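Local coordinates for ferritin like protein (Caulobacter vibrioides, PDB 3HL1) that is of uncharacterised function but has a ferritin-like helical fold and probably binds metal ions, at residues G17-E22 and Y70-S75; L23-Y28 and C119-P124; P27-V32 and Y52-H57; A58-N63 and D200-Q205; V153-L158 and Q194-V199. All blocks are in the same frame, centred on the assembly; numbering follows the deposited sequence. Where two conformers were deposited one is given.

Contact 1: residues G17-E22 and Y70-S75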
# COMPACT_ATOMS: atom_id res chain seq x y z
N GLY A 17 -5.04 10.22 0.79
CA GLY A 17 -4.38 9.79 -0.40
C GLY A 17 -3.27 8.79 -0.16
O GLY A 17 -3.11 7.83 -0.93
N ALA A 18 -2.50 9.03 0.89
CA ALA A 18 -1.39 8.15 1.26
C ALA A 18 -1.96 6.82 1.67
O ALA A 18 -1.46 5.79 1.25
CB ALA A 18 -0.50 8.79 2.36
N ILE A 19 -3.03 6.80 2.49
CA ILE A 19 -3.58 5.52 2.88
C ILE A 19 -4.20 4.78 1.68
O ILE A 19 -4.07 3.57 1.59
CB ILE A 19 -4.50 5.61 4.12
CG1 ILE A 19 -4.27 4.33 4.99
CG2 ILE A 19 -5.86 5.79 3.68
CD1 ILE A 19 -4.80 4.38 6.34
N ASP A 20 -4.82 5.51 0.76
CA ASP A 20 -5.42 4.88 -0.45
C ASP A 20 -4.34 4.21 -1.29
O ASP A 20 -4.53 3.11 -1.81
CB ASP A 20 -6.15 5.89 -1.30
CG ASP A 20 -7.47 6.38 -0.68
OD1 ASP A 20 -7.91 5.86 0.33
OD2 ASP A 20 -7.94 7.37 -1.23
N LEU A 21 -3.18 4.85 -1.38
CA LEU A 21 -2.09 4.31 -2.19
C LEU A 21 -1.54 3.09 -1.51
O LEU A 21 -1.37 2.03 -2.14
CB LEU A 21 -0.99 5.35 -2.44
CG LEU A 21 0.26 4.87 -3.23
CD1 LEU A 21 -0.03 4.18 -4.55
CD2 LEU A 21 1.13 6.05 -3.52
N GLU A 22 -1.30 3.16 -0.19
CA GLU A 22 -0.77 1.97 0.53
C GLU A 22 -1.74 0.79 0.38
O GLU A 22 -1.35 -0.34 0.13
CB GLU A 22 -0.50 2.25 2.04
CG GLU A 22 0.52 3.37 2.30
CD GLU A 22 1.98 3.03 1.96
OE1 GLU A 22 2.31 1.83 1.89
OE2 GLU A 22 2.80 4.00 1.86
N TYR A 70 -7.64 13.46 11.99
CA TYR A 70 -8.34 12.84 10.88
C TYR A 70 -8.31 11.31 10.95
O TYR A 70 -7.28 10.71 10.87
CB TYR A 70 -7.71 13.27 9.56
CG TYR A 70 -8.35 12.73 8.31
CD1 TYR A 70 -9.55 13.27 7.82
CD2 TYR A 70 -7.78 11.68 7.62
CE1 TYR A 70 -10.15 12.78 6.67
CE2 TYR A 70 -8.35 11.18 6.45
CZ TYR A 70 -9.55 11.71 5.99
OH TYR A 70 -10.17 11.21 4.86
N SER A 71 -9.47 10.69 11.00
CA SER A 71 -9.58 9.22 10.89
C SER A 71 -9.78 8.87 9.42
O SER A 71 -10.78 9.24 8.83
CB SER A 71 -10.75 8.69 11.72
OG SER A 71 -10.60 8.91 13.09
N PRO A 72 -8.81 8.18 8.80
CA PRO A 72 -9.05 7.80 7.39
C PRO A 72 -10.13 6.71 7.22
O PRO A 72 -10.42 5.91 8.14
CB PRO A 72 -7.71 7.23 6.93
CG PRO A 72 -6.73 7.51 8.02
CD PRO A 72 -7.49 7.74 9.28
N THR A 73 -10.65 6.63 6.03
CA THR A 73 -11.64 5.60 5.71
C THR A 73 -11.16 4.86 4.50
O THR A 73 -10.55 5.41 3.61
CB THR A 73 -13.00 6.25 5.38
OG1 THR A 73 -12.76 7.22 4.37
CG2 THR A 73 -13.49 6.97 6.50
N LEU A 74 -11.41 3.57 4.47
CA LEU A 74 -10.94 2.76 3.38
C LEU A 74 -12.08 2.22 2.56
O LEU A 74 -13.10 1.78 3.09
CB LEU A 74 -10.18 1.56 3.91
CG LEU A 74 -8.87 1.82 4.65
CD1 LEU A 74 -8.41 0.40 5.12
CD2 LEU A 74 -7.83 2.52 3.87
N SER A 75 -11.89 2.20 1.26
CA SER A 75 -12.83 1.53 0.38
C SER A 75 -12.05 0.67 -0.59
O SER A 75 -10.85 0.81 -0.72
CB SER A 75 -13.75 2.54 -0.31
OG SER A 75 -13.04 3.55 -0.89
O HOH W 1 -9.43 3.73 0.51
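Ile19 meets Pro72 and Leu74 where helix 8-35 of the ferritin-like bundle is crossed by the irregular chain that follows helix 42-67, an example of a loop packed on one flank of a helical bundle. The branch methyl does most of the touching: Ile19 CG2 lies 3.8 Å from Leu74 CD2 and 4.0 Å from Pro72 CB. The end of the other arm touches the proline ring, with Ile19 CD1 4.0 Å from Pro72 CG. Ile19 crosses both partners at about a right angle, and its chi1 of -143° is well off a staggered value. Leu74 holds CG beside its own backbone N (chi1 -65°), which, with chi2 extended, carries CD2 to the isoleucine.

Further out, Val61 of helix 42-67 and Phe284 also pack on Ile19. Polar ties also join the loop to its surroundings: Leu74 N is bonded to Asn281 OD1, while Gln16 NE2, one turn before Asp20, serves both Thr73 O and Asp20 OD1. The same carboxylate oxygen is joined to the loop through a water, which donates to Asp20 OD1 at 2.6 Å and accepts from Ser75 N at 3.0 Å.

Contact 2: residues L23-Y28 and C119-P124; sequences LWTIPY and CLIEYP
Ile121 points its two arms at different residues of helix 8-35, one at the indole of Trp24 and one at the methyl of Thr25. The delta methyl comes in at the rim of the indole, near the ring plane, with Ile121 CD1 only 3.3 Å from Trp24 CZ3 and 4.0 Å from Trp24 CH2. This is an edge-on approach to the six-membered end of the ring, and a close one. Trp24 reaches it because CG stands opposite the backbone N (chi1 -176°), extending the indole beside its helix. At the far end of the same ring, Trp24 NE1 is bonded to Glu78 O, so the indole is held at one end by a hydrogen bond and met at the other by a methyl.

The second arm makes a methyl-to-methyl contact, Ile121 CG2 to Thr25 CG2 at 3.8 Å. Thr25 sets its hydroxyl between N and C (chi1 70°), which turns CG2 toward Ile121 and leaves OG1 to bond with Glu22 O and Glu54 OE1. Ile121 itself is the last residue of helix 112-121, and Tyr123 N bonds back to Leu120 O at 3.1 Å as the chain turns away. The join between the two helices is thus wholly apolar; the polar ends of Trp24 and Thr25 find their partners elsewhere, which implies that shape rather than hydrogen bonding sets how these buried surfaces fit.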
# COMPACT_ATOMS: atom_id res chain seq x y z
N LEU A 23 -3.02 1.07 0.58
CA LEU A 23 -4.05 0.02 0.46
C LEU A 23 -4.08 -0.57 -0.96
O LEU A 23 -4.21 -1.81 -1.15
CB LEU A 23 -5.43 0.61 0.78
CG LEU A 23 -6.56 -0.45 0.77
CD1 LEU A 23 -6.26 -1.58 1.76
CD2 LEU A 23 -7.93 0.11 1.06
N TRP A 24 -4.02 0.30 -1.97
CA TRP A 24 -4.00 -0.15 -3.36
C TRP A 24 -2.92 -1.22 -3.62
O TRP A 24 -3.18 -2.17 -4.32
CB TRP A 24 -3.86 1.03 -4.32
CG TRP A 24 -3.92 0.69 -5.73
CD1 TRP A 24 -5.00 0.81 -6.55
CD2 TRP A 24 -2.84 0.29 -6.55
NE1 TRP A 24 -4.69 0.40 -7.80
CE2 TRP A 24 -3.36 0.10 -7.85
CE3 TRP A 24 -1.48 0.01 -6.31
CZ2 TRP A 24 -2.58 -0.33 -8.91
CZ3 TRP A 24 -0.70 -0.41 -7.38
CH2 TRP A 24 -1.24 -0.58 -8.66
N THR A 25 -1.74 -1.11 -3.01
CA THR A 25 -0.68 -2.05 -3.21
C THR A 25 -0.97 -3.40 -2.59
O THR A 25 -0.42 -4.38 -3.02
CB THR A 25 0.68 -1.59 -2.64
OG1 THR A 25 0.59 -1.61 -1.22
CG2 THR A 25 1.09 -0.18 -3.15
N ILE A 26 -1.81 -3.48 -1.55
CA ILE A 26 -1.99 -4.71 -0.80
C ILE A 26 -2.67 -5.82 -1.64
O ILE A 26 -2.09 -6.91 -1.79
CB ILE A 26 -2.66 -4.44 0.59
CG1 ILE A 26 -1.64 -3.62 1.44
CG2 ILE A 26 -3.07 -5.75 1.28
CD1 ILE A 26 -2.18 -2.97 2.65
N PRO A 27 -3.90 -5.57 -2.18
CA PRO A 27 -4.44 -6.56 -3.10
C PRO A 27 -3.59 -6.85 -4.32
O PRO A 27 -3.54 -8.00 -4.76
CB PRO A 27 -5.84 -6.01 -3.46
CG PRO A 27 -6.20 -5.13 -2.32
CD PRO A 27 -4.88 -4.48 -1.95
N TYR A 28 -2.87 -5.83 -4.85
CA TYR A 28 -1.95 -6.03 -5.95
C TYR A 28 -0.87 -7.07 -5.61
O TYR A 28 -0.71 -8.00 -6.36
CB TYR A 28 -1.31 -4.70 -6.43
CG TYR A 28 -0.79 -4.76 -7.85
CD1 TYR A 28 0.50 -5.23 -8.11
CD2 TYR A 28 -1.60 -4.38 -8.94
CE1 TYR A 28 0.98 -5.32 -9.43
CE2 TYR A 28 -1.13 -4.46 -10.26
CZ TYR A 28 0.15 -4.92 -10.48
OH TYR A 28 0.59 -5.05 -11.72
N CYS A 119 8.01 -2.80 -9.27
CA CYS A 119 9.24 -1.99 -9.32
C CYS A 119 8.90 -0.51 -9.49
O CYS A 119 9.47 0.35 -8.80
CB CYS A 119 10.17 -2.43 -10.45
SG CYS A 119 10.98 -4.04 -10.18
N LEU A 120 7.95 -0.22 -10.35
CA LEU A 120 7.46 1.15 -10.57
C LEU A 120 6.83 1.76 -9.32
O LEU A 120 7.12 2.90 -8.96
CB LEU A 120 6.43 1.13 -11.70
CG LEU A 120 6.98 1.10 -13.11
CD1 LEU A 120 5.88 0.72 -14.07
CD2 LEU A 120 7.54 2.46 -13.45
N ILE A 121 5.99 1.00 -8.65
CA ILE A 121 5.31 1.51 -7.43
C ILE A 121 6.34 1.95 -6.40
O ILE A 121 6.16 2.96 -5.76
CB ILE A 121 4.40 0.44 -6.81
CG1 ILE A 121 3.15 0.26 -7.64
CG2 ILE A 121 3.98 0.81 -5.39
CD1 ILE A 121 2.56 -1.17 -7.43
N GLU A 122 7.38 1.15 -6.22
CA GLU A 122 8.40 1.41 -5.24
C GLU A 122 9.61 2.19 -5.78
O GLU A 122 10.64 2.28 -5.11
CB GLU A 122 8.90 0.07 -4.65
CG GLU A 122 7.80 -0.87 -4.07
CD GLU A 122 7.29 -0.46 -2.69
OE1 GLU A 122 7.67 0.63 -2.14
OE2 GLU A 122 6.49 -1.25 -2.12
N TYR A 123 9.47 2.75 -6.96
CA TYR A 123 10.55 3.48 -7.62
C TYR A 123 11.07 4.60 -6.70
O TYR A 123 10.26 5.42 -6.22
CB TYR A 123 10.05 4.11 -8.91
CG TYR A 123 11.13 4.64 -9.81
CD1 TYR A 123 12.10 3.78 -10.35
CD2 TYR A 123 11.16 5.98 -10.18
CE1 TYR A 123 13.05 4.25 -11.19
CE2 TYR A 123 12.13 6.45 -11.03
CZ TYR A 123 13.07 5.57 -11.52
OH TYR A 123 14.02 6.00 -12.40
N PRO A 124 12.40 4.63 -6.45
CA PRO A 124 12.96 5.57 -5.47
C PRO A 124 12.93 7.03 -5.92
O PRO A 124 13.19 7.36 -7.07
CB PRO A 124 14.43 5.10 -5.33
CG PRO A 124 14.44 3.72 -5.83
CD PRO A 124 13.46 3.73 -6.96

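Contact 3: residues P27-V32 and Y52-H57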
# COMPACT_ATOMS: atom_id res chain seq x y z
N PRO A 27 -3.90 -5.57 -2.18
CA PRO A 27 -4.44 -6.56 -3.10
C PRO A 27 -3.59 -6.85 -4.32
O PRO A 27 -3.54 -8.00 -4.76
CB PRO A 27 -5.84 -6.01 -3.46
CG PRO A 27 -6.20 -5.13 -2.32
CD PRO A 27 -4.88 -4.48 -1.95
N TYR A 28 -2.87 -5.83 -4.85
CA TYR A 28 -1.95 -6.03 -5.95
C TYR A 28 -0.87 -7.07 -5.61
O TYR A 28 -0.71 -8.00 -6.36
CB TYR A 28 -1.31 -4.70 -6.43
CG TYR A 28 -0.79 -4.76 -7.85
CD1 TYR A 28 0.50 -5.23 -8.11
CD2 TYR A 28 -1.60 -4.38 -8.94
CE1 TYR A 28 0.98 -5.32 -9.43
CE2 TYR A 28 -1.13 -4.46 -10.26
CZ TYR A 28 0.15 -4.92 -10.48
OH TYR A 28 0.59 -5.05 -11.72
N TYR A 29 -0.12 -6.85 -4.55
CA TYR A 29 0.93 -7.71 -4.11
C TYR A 29 0.40 -9.07 -3.67
O TYR A 29 1.04 -10.07 -3.88
CB TYR A 29 1.70 -7.09 -2.94
CG TYR A 29 2.55 -5.86 -3.24
CD1 TYR A 29 2.46 -5.17 -4.46
CD2 TYR A 29 3.26 -5.25 -2.20
CE1 TYR A 29 3.20 -4.02 -4.69
CE2 TYR A 29 3.94 -4.05 -2.40
CZ TYR A 29 3.93 -3.44 -3.64
OH TYR A 29 4.61 -2.23 -3.82
N LEU A 30 -0.74 -9.09 -2.98
CA LEU A 30 -1.32 -10.34 -2.50
C LEU A 30 -1.71 -11.24 -3.66
O LEU A 30 -1.51 -12.48 -3.62
CB LEU A 30 -2.56 -10.09 -1.62
CG LEU A 30 -2.32 -9.65 -0.16
CD1 LEU A 30 -3.66 -9.20 0.50
CD2 LEU A 30 -1.54 -10.75 0.64
N THR A 31 -2.29 -10.63 -4.69
CA THR A 31 -2.70 -11.33 -5.92
C THR A 31 -1.50 -11.99 -6.59
O THR A 31 -1.57 -13.17 -6.92
CB THR A 31 -3.48 -10.41 -6.86
OG1 THR A 31 -4.63 -9.94 -6.14
CG2 THR A 31 -3.93 -11.19 -8.14
N VAL A 32 -0.39 -11.26 -6.72
CA VAL A 32 0.90 -11.85 -7.20
C VAL A 32 1.40 -12.93 -6.28
O VAL A 32 1.74 -14.01 -6.75
CB VAL A 32 1.99 -10.76 -7.39
CG1 VAL A 32 3.38 -11.36 -7.72
CG2 VAL A 32 1.47 -9.76 -8.43
N TYR A 52 3.22 -7.54 4.25
CA TYR A 52 3.09 -7.29 5.67
C TYR A 52 3.58 -5.89 6.01
O TYR A 52 2.98 -5.22 6.82
CB TYR A 52 3.89 -8.32 6.49
CG TYR A 52 3.35 -9.76 6.41
CD1 TYR A 52 2.07 -10.05 5.89
CD2 TYR A 52 4.11 -10.83 6.88
CE1 TYR A 52 1.59 -11.36 5.82
CE2 TYR A 52 3.62 -12.16 6.83
CZ TYR A 52 2.36 -12.40 6.31
OH TYR A 52 1.90 -13.70 6.27
N GLN A 53 4.66 -5.43 5.36
CA GLN A 53 5.12 -4.06 5.54
C GLN A 53 4.13 -3.03 5.01
O GLN A 53 3.95 -1.95 5.61
CB GLN A 53 6.48 -3.85 4.92
CG GLN A 53 7.51 -4.70 5.62
CD GLN A 53 8.93 -4.30 5.28
OE1 GLN A 53 9.22 -3.83 4.17
NE2 GLN A 53 9.82 -4.47 6.23
N GLU A 54 3.46 -3.33 3.91
CA GLU A 54 2.44 -2.39 3.40
C GLU A 54 1.32 -2.21 4.40
O GLU A 54 0.84 -1.11 4.58
CB GLU A 54 1.86 -2.84 2.04
CG GLU A 54 2.85 -2.79 0.92
CD GLU A 54 3.33 -1.35 0.65
OE1 GLU A 54 2.57 -0.52 0.16
OE2 GLU A 54 4.48 -1.05 0.94
N MSE A 55 0.89 -3.30 5.03
CA MSE A 55 -0.18 -3.27 6.04
C MSE A 55 0.23 -2.41 7.22
O MSE A 55 -0.54 -1.57 7.68
CB MSE A 55 -0.50 -4.70 6.50
CG MSE A 55 -1.18 -5.52 5.42
SE MSE A 55 -1.16 -7.42 5.87
CE MSE A 55 -1.86 -8.07 4.29
N LEU A 56 1.46 -2.60 7.68
CA LEU A 56 2.05 -1.73 8.68
C LEU A 56 2.03 -0.26 8.23
O LEU A 56 1.67 0.60 9.03
CB LEU A 56 3.49 -2.18 9.04
CG LEU A 56 4.24 -1.18 9.92
CD1 LEU A 56 3.59 -1.20 11.30
CD2 LEU A 56 5.76 -1.40 10.00
N HIS A 57 2.38 0.02 6.96
CA HIS A 57 2.37 1.39 6.48
C HIS A 57 0.99 1.98 6.61
O HIS A 57 0.86 3.14 7.03
CB HIS A 57 2.86 1.54 5.03
CG HIS A 57 4.26 1.11 4.82
ND1 HIS A 57 4.82 0.99 3.56
CD2 HIS A 57 5.20 0.68 5.69
CE1 HIS A 57 6.05 0.53 3.68
NE2 HIS A 57 6.31 0.33 4.95
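Tyr29 and Glu54 form the close part of this contact between helix 8-35 and helix 42-67. The aliphatic stem of the glutamate meets the phenol obliquely, at its CE2-CD2 bond, with Glu54 CG 3.7 Å from Tyr29 CE2 and 4.0 Å from Tyr29 CD2. The side chains cross at about a right angle, and the carboxylate is turned 50° from the ring plane. Glu54 keeps CG beside its backbone N (chi1 -67°), which places it at the ring, and a bend at chi2 (-63°) then turns the carboxylate. Both polar ends are buried and bonded beyond the pair: Tyr29 OH to Glu122 OE2, and Glu54 OE1 to Thr25 OG1.

The other half is looser. Leu30 and selenomethionine Met55 are partly exposed, and their approach, Leu30 CD1 to Met55 CE at 4.3 Å, is doubtful in detail because Met55 was modelled in two conformers. Behind this side, Pro27 O accepts two bonds from one residue, Thr31 N at 2.9 Å and Thr31 OG1 at 2.6 Å, arriving from opposite faces of the carbonyl plane; Tyr316 OH is a further partner of the hydroxyl.

Inward the polar character grows. His57 ND1 is bonded to Glu22 OE1, and an unidentified bound molecule lies about 3 Å from the Glu54 side chain at nearest atoms, bonded to OE2. Glu54 and His57, spaced as Glu-x-x-His on one helix and facing a glutamate of the neighbouring helix, are consistent with the carboxylate-histidine metal site found in ferritin-like diiron proteins.

Contact 4: residues A58-N63 and D200-Q205; sequences AQLVSN and DIIVDQ
Asn63 ND2, bonded to both Leu182 O and Met169 O, anchors the turn of helix 42-67 whose Leu60 and Val61 pack against Ile201 and Ile202. The partner is helix 188-207, and the two belong to the helical bundle of a ferritin-like fold. Their local axes approach to 10.3 Å and run nearly antiparallel, at 153°.

Ile202 carries most of the contact from helix 188-207. Its CG1 arm stands beside the backbone N (chi1 -66°) and drives the terminal methyl between two neighbours of the first helix: Ile202 CD1 is 3.8 Å from Val61 CG2 and 3.9 Å from Leu60 CB. Leu60 and Ile202 slide past each other in opposite directions, so Leu60 CD1 in turn comes to rest 3.9 Å from Ile202 CG1. Val61 meets the isoleucine differently, crossing it at about a right angle.

Tyr148 of helix 144-157 packs on both Val61 and Ile202, and Ile19 and Glu22 of helix 8-35 touch these two residues respectively, which places the pair well inside the bundle. On the side toward the polar interior, Ile202 O is bonded to an unidentified bound molecule, and a turn later Gln205 OE1 is bonded to His57 NE2. The opposite flank is taken by Ile201, partly exposed, whose branch methyl CG2 lies 4.0 Å from Leu60 CD1.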
# COMPACT_ATOMS: atom_id res chain seq x y z
N ALA A 58 -0.04 1.21 6.24
CA ALA A 58 -1.43 1.67 6.37
C ALA A 58 -1.74 2.08 7.81
O ALA A 58 -2.30 3.16 8.05
CB ALA A 58 -2.43 0.60 5.84
N GLN A 59 -1.40 1.21 8.76
CA GLN A 59 -1.57 1.50 10.17
C GLN A 59 -0.85 2.79 10.63
O GLN A 59 -1.41 3.58 11.39
CB GLN A 59 -1.07 0.32 11.02
CG GLN A 59 -0.95 0.65 12.51
CD GLN A 59 -0.56 -0.53 13.34
OE1 GLN A 59 -1.33 -1.49 13.46
NE2 GLN A 59 0.65 -0.48 13.93
N LEU A 60 0.38 2.98 10.16
CA LEU A 60 1.19 4.14 10.53
C LEU A 60 0.61 5.40 10.00
O LEU A 60 0.60 6.44 10.71
CB LEU A 60 2.65 3.96 10.06
CG LEU A 60 3.42 2.76 10.69
CD1 LEU A 60 4.88 2.79 10.25
CD2 LEU A 60 3.30 2.77 12.18
N VAL A 61 0.13 5.36 8.76
CA VAL A 61 -0.53 6.50 8.19
C VAL A 61 -1.79 6.83 9.01
O VAL A 61 -2.00 7.97 9.34
CB VAL A 61 -0.85 6.37 6.68
CG1 VAL A 61 -1.74 7.55 6.23
CG2 VAL A 61 0.44 6.35 5.84
N SER A 62 -2.60 5.83 9.35
CA SER A 62 -3.77 6.06 10.19
C SER A 62 -3.36 6.74 11.52
O SER A 62 -4.01 7.67 12.01
CB SER A 62 -4.50 4.75 10.50
OG SER A 62 -5.64 5.00 11.33
N ASN A 63 -2.29 6.26 12.12
CA ASN A 63 -1.80 6.82 13.39
C ASN A 63 -1.35 8.26 13.26
O ASN A 63 -1.72 9.10 14.08
CB ASN A 63 -0.64 5.94 13.99
CG ASN A 63 -1.14 4.65 14.57
OD1 ASN A 63 -2.36 4.45 14.73
ND2 ASN A 63 -0.17 3.75 14.94
N ASP A 200 9.42 8.14 8.34
CA ASP A 200 10.76 7.60 8.00
C ASP A 200 10.80 6.09 7.90
O ASP A 200 11.35 5.57 6.97
CB ASP A 200 11.84 8.08 8.99
CG ASP A 200 12.28 9.51 8.70
OD1 ASP A 200 12.04 10.00 7.56
OD2 ASP A 200 12.86 10.14 9.60
N ILE A 201 10.14 5.40 8.83
CA ILE A 201 9.97 3.96 8.74
C ILE A 201 9.26 3.54 7.46
O ILE A 201 9.67 2.58 6.87
CB ILE A 201 9.15 3.40 9.94
CG1 ILE A 201 9.93 3.54 11.25
CG2 ILE A 201 8.79 1.91 9.68
CD1 ILE A 201 9.06 3.51 12.49
N ILE A 202 8.18 4.24 7.06
CA ILE A 202 7.44 3.94 5.86
C ILE A 202 8.30 4.07 4.60
O ILE A 202 8.33 3.17 3.74
CB ILE A 202 6.18 4.87 5.69
CG1 ILE A 202 5.14 4.60 6.79
CG2 ILE A 202 5.54 4.63 4.33
CD1 ILE A 202 4.01 5.65 6.86
N VAL A 203 8.98 5.21 4.47
CA VAL A 203 9.78 5.50 3.29
C VAL A 203 11.05 4.61 3.23
O VAL A 203 11.38 4.11 2.15
CB VAL A 203 10.19 6.96 3.25
CG1 VAL A 203 11.12 7.22 2.05
CG2 VAL A 203 8.90 7.83 3.13
N ASP A 204 11.71 4.41 4.37
CA ASP A 204 12.89 3.54 4.45
C ASP A 204 12.56 2.13 3.98
O ASP A 204 13.39 1.50 3.35
CB ASP A 204 13.42 3.39 5.88
CG ASP A 204 14.08 4.65 6.43
OD1 ASP A 204 14.24 5.64 5.71
OD2 ASP A 204 14.41 4.65 7.63
N GLN A 205 11.37 1.64 4.31
CA GLN A 205 10.97 0.28 3.92
C GLN A 205 10.70 0.18 2.42
O GLN A 205 11.04 -0.82 1.83
CB GLN A 205 9.76 -0.21 4.72
CG GLN A 205 10.09 -0.50 6.19
CD GLN A 205 8.94 -1.11 6.97
OE1 GLN A 205 7.79 -1.07 6.57
NE2 GLN A 205 9.26 -1.69 8.12

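Contact 5: residues V153-L158 and Q194-V199; sequences VGMEQL and QALTLV
Met155 lays its terminal methyl on the one flat group it meets in segment 194-199, the peptide joining Ala195 to Leu196. The methyl stands almost straight above this plane, with Met155 CE 3.8 Å from Ala195 C and 4.0 Å from Leu196 N. At the edge of the same peptide, Ala195 O is occupied by the ordinary helical bond from Val199 N. No aromatic ring enters from either segment; Phe192, a turn earlier in helix 188-207, packs on Met155 from outside them.

Alongside the peptide the methyl also presses on the alanine, Met155 CE to Ala195 CB being 3.4 Å, tighter than usual for two carbons. The residue is a selenomethionine, and its long chain bends at the last torsion (chi3 63°), so that CE turns down onto Ala195 while the selenium continues past Val199. Met155 SE lies 3.9 Å from Val199 CG2, the two side chains passing in opposite directions.

The helices concerned, 144-157 and 188-207, are consecutive helices packed antiparallel in the ferritin-like bundle, with local axes 172° apart and 11.0 Å at closest approach. Ile64 of helix 42-67 packs on both Met155 and Val199, joining a third helix to the pair. Gln157 is bonded through NE2 to Pro4 O and through OE1 to Trp6 N of the N-terminal arm. Leu196, itself partly exposed, adds a looser touch, its CD2 4.4 Å from Met155 CE.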
# COMPACT_ATOMS: atom_id res chain seq x y z
N VAL A 153 6.01 18.38 4.93
CA VAL A 153 5.87 19.84 4.93
C VAL A 153 4.55 20.28 5.54
O VAL A 153 4.54 21.15 6.44
CB VAL A 153 6.09 20.45 3.50
CG1 VAL A 153 5.79 21.97 3.46
CG2 VAL A 153 7.52 20.19 3.06
N GLY A 154 3.44 19.69 5.10
CA GLY A 154 2.15 19.99 5.71
C GLY A 154 2.12 19.66 7.19
O GLY A 154 1.61 20.44 7.99
N MSE A 155 2.65 18.49 7.53
CA MSE A 155 2.72 18.00 8.90
C MSE A 155 3.49 18.97 9.81
O MSE A 155 3.08 19.24 10.95
CB MSE A 155 3.41 16.63 8.92
CG MSE A 155 2.51 15.51 8.49
SE MSE A 155 3.54 13.85 8.22
CE MSE A 155 4.19 13.54 10.02
N GLU A 156 4.58 19.50 9.32
CA GLU A 156 5.34 20.46 10.09
C GLU A 156 4.60 21.75 10.31
O GLU A 156 4.57 22.28 11.42
CB GLU A 156 6.65 20.78 9.39
CG GLU A 156 7.69 21.32 10.34
CD GLU A 156 8.19 22.64 9.95
OE1 GLU A 156 7.35 23.57 9.92
OE2 GLU A 156 9.41 22.74 9.68
N GLN A 157 4.03 22.30 9.26
CA GLN A 157 3.32 23.56 9.35
C GLN A 157 2.13 23.48 10.25
O GLN A 157 1.81 24.46 10.94
CB GLN A 157 2.84 24.01 7.98
CG GLN A 157 3.98 24.38 7.01
CD GLN A 157 3.49 24.84 5.65
OE1 GLN A 157 2.32 25.16 5.48
NE2 GLN A 157 4.39 24.91 4.69
N LEU A 158 1.47 22.31 10.24
CA LEU A 158 0.25 22.12 11.01
C LEU A 158 0.43 21.30 12.30
O LEU A 158 -0.55 20.79 12.85
CB LEU A 158 -0.81 21.49 10.08
CG LEU A 158 -1.26 22.40 8.92
CD1 LEU A 158 -1.87 21.64 7.78
CD2 LEU A 158 -2.20 23.54 9.35
N GLN A 194 7.53 12.47 16.69
CA GLN A 194 7.18 11.04 16.64
C GLN A 194 6.57 10.66 15.30
O GLN A 194 6.89 9.62 14.73
CB GLN A 194 6.18 10.68 17.72
CG GLN A 194 6.68 10.87 19.12
CD GLN A 194 5.68 10.51 20.15
OE1 GLN A 194 4.54 10.92 20.06
NE2 GLN A 194 6.10 9.75 21.15
N ALA A 195 5.65 11.50 14.81
CA ALA A 195 4.98 11.29 13.50
C ALA A 195 6.01 11.22 12.39
O ALA A 195 5.89 10.40 11.48
CB ALA A 195 3.96 12.43 13.23
N LEU A 196 7.02 12.07 12.45
CA LEU A 196 8.09 12.08 11.45
C LEU A 196 8.86 10.76 11.44
O LEU A 196 9.27 10.27 10.40
CB LEU A 196 9.10 13.22 11.69
CG LEU A 196 8.81 14.62 11.17
CD1 LEU A 196 10.04 15.53 11.48
CD2 LEU A 196 8.45 14.65 9.68
N THR A 197 9.06 10.20 12.62
CA THR A 197 9.73 8.92 12.70
C THR A 197 8.92 7.87 11.98
O THR A 197 9.46 7.07 11.24
CB THR A 197 9.95 8.55 14.17
OG1 THR A 197 10.73 9.59 14.78
CG2 THR A 197 10.61 7.17 14.32
N LEU A 198 7.60 7.87 12.20
CA LEU A 198 6.71 6.93 11.51
C LEU A 198 6.79 7.10 10.00
O LEU A 198 6.84 6.09 9.27
CB LEU A 198 5.27 7.01 12.01
CG LEU A 198 5.01 6.87 13.51
CD1 LEU A 198 3.52 6.78 13.76
CD2 LEU A 198 5.76 5.75 14.07
N VAL A 199 6.83 8.35 9.50
CA VAL A 199 7.03 8.55 8.05
C VAL A 199 8.36 7.95 7.56
O VAL A 199 8.40 7.31 6.50
CB VAL A 199 6.94 10.03 7.63
CG1 VAL A 199 7.28 10.21 6.13
CG2 VAL A 199 5.55 10.57 7.93

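How the contacts relate
Helix 8-35 runs through contacts 1, 2 and 3, helix 42-67 through contacts 3 and 4, and helix 188-207 through contacts 4 and 5, so neighbouring contacts are linked by shared helices. Contacts 2 and 3 are closest, centres 8 Å apart, and start from the same part of the first helix. Contacts 3 and 5 are the farthest apart, with centres 24 Å from each other. Along the chain, contact 3 is nested within the loop closed by contact 1, and contact 5 within that of contact 4, while contacts 1 and 4 cross. Polar groups from contacts 1 to 4 converge on one interior region, consistent with a metal site inside the bundle; contact 5 lies toward its far end.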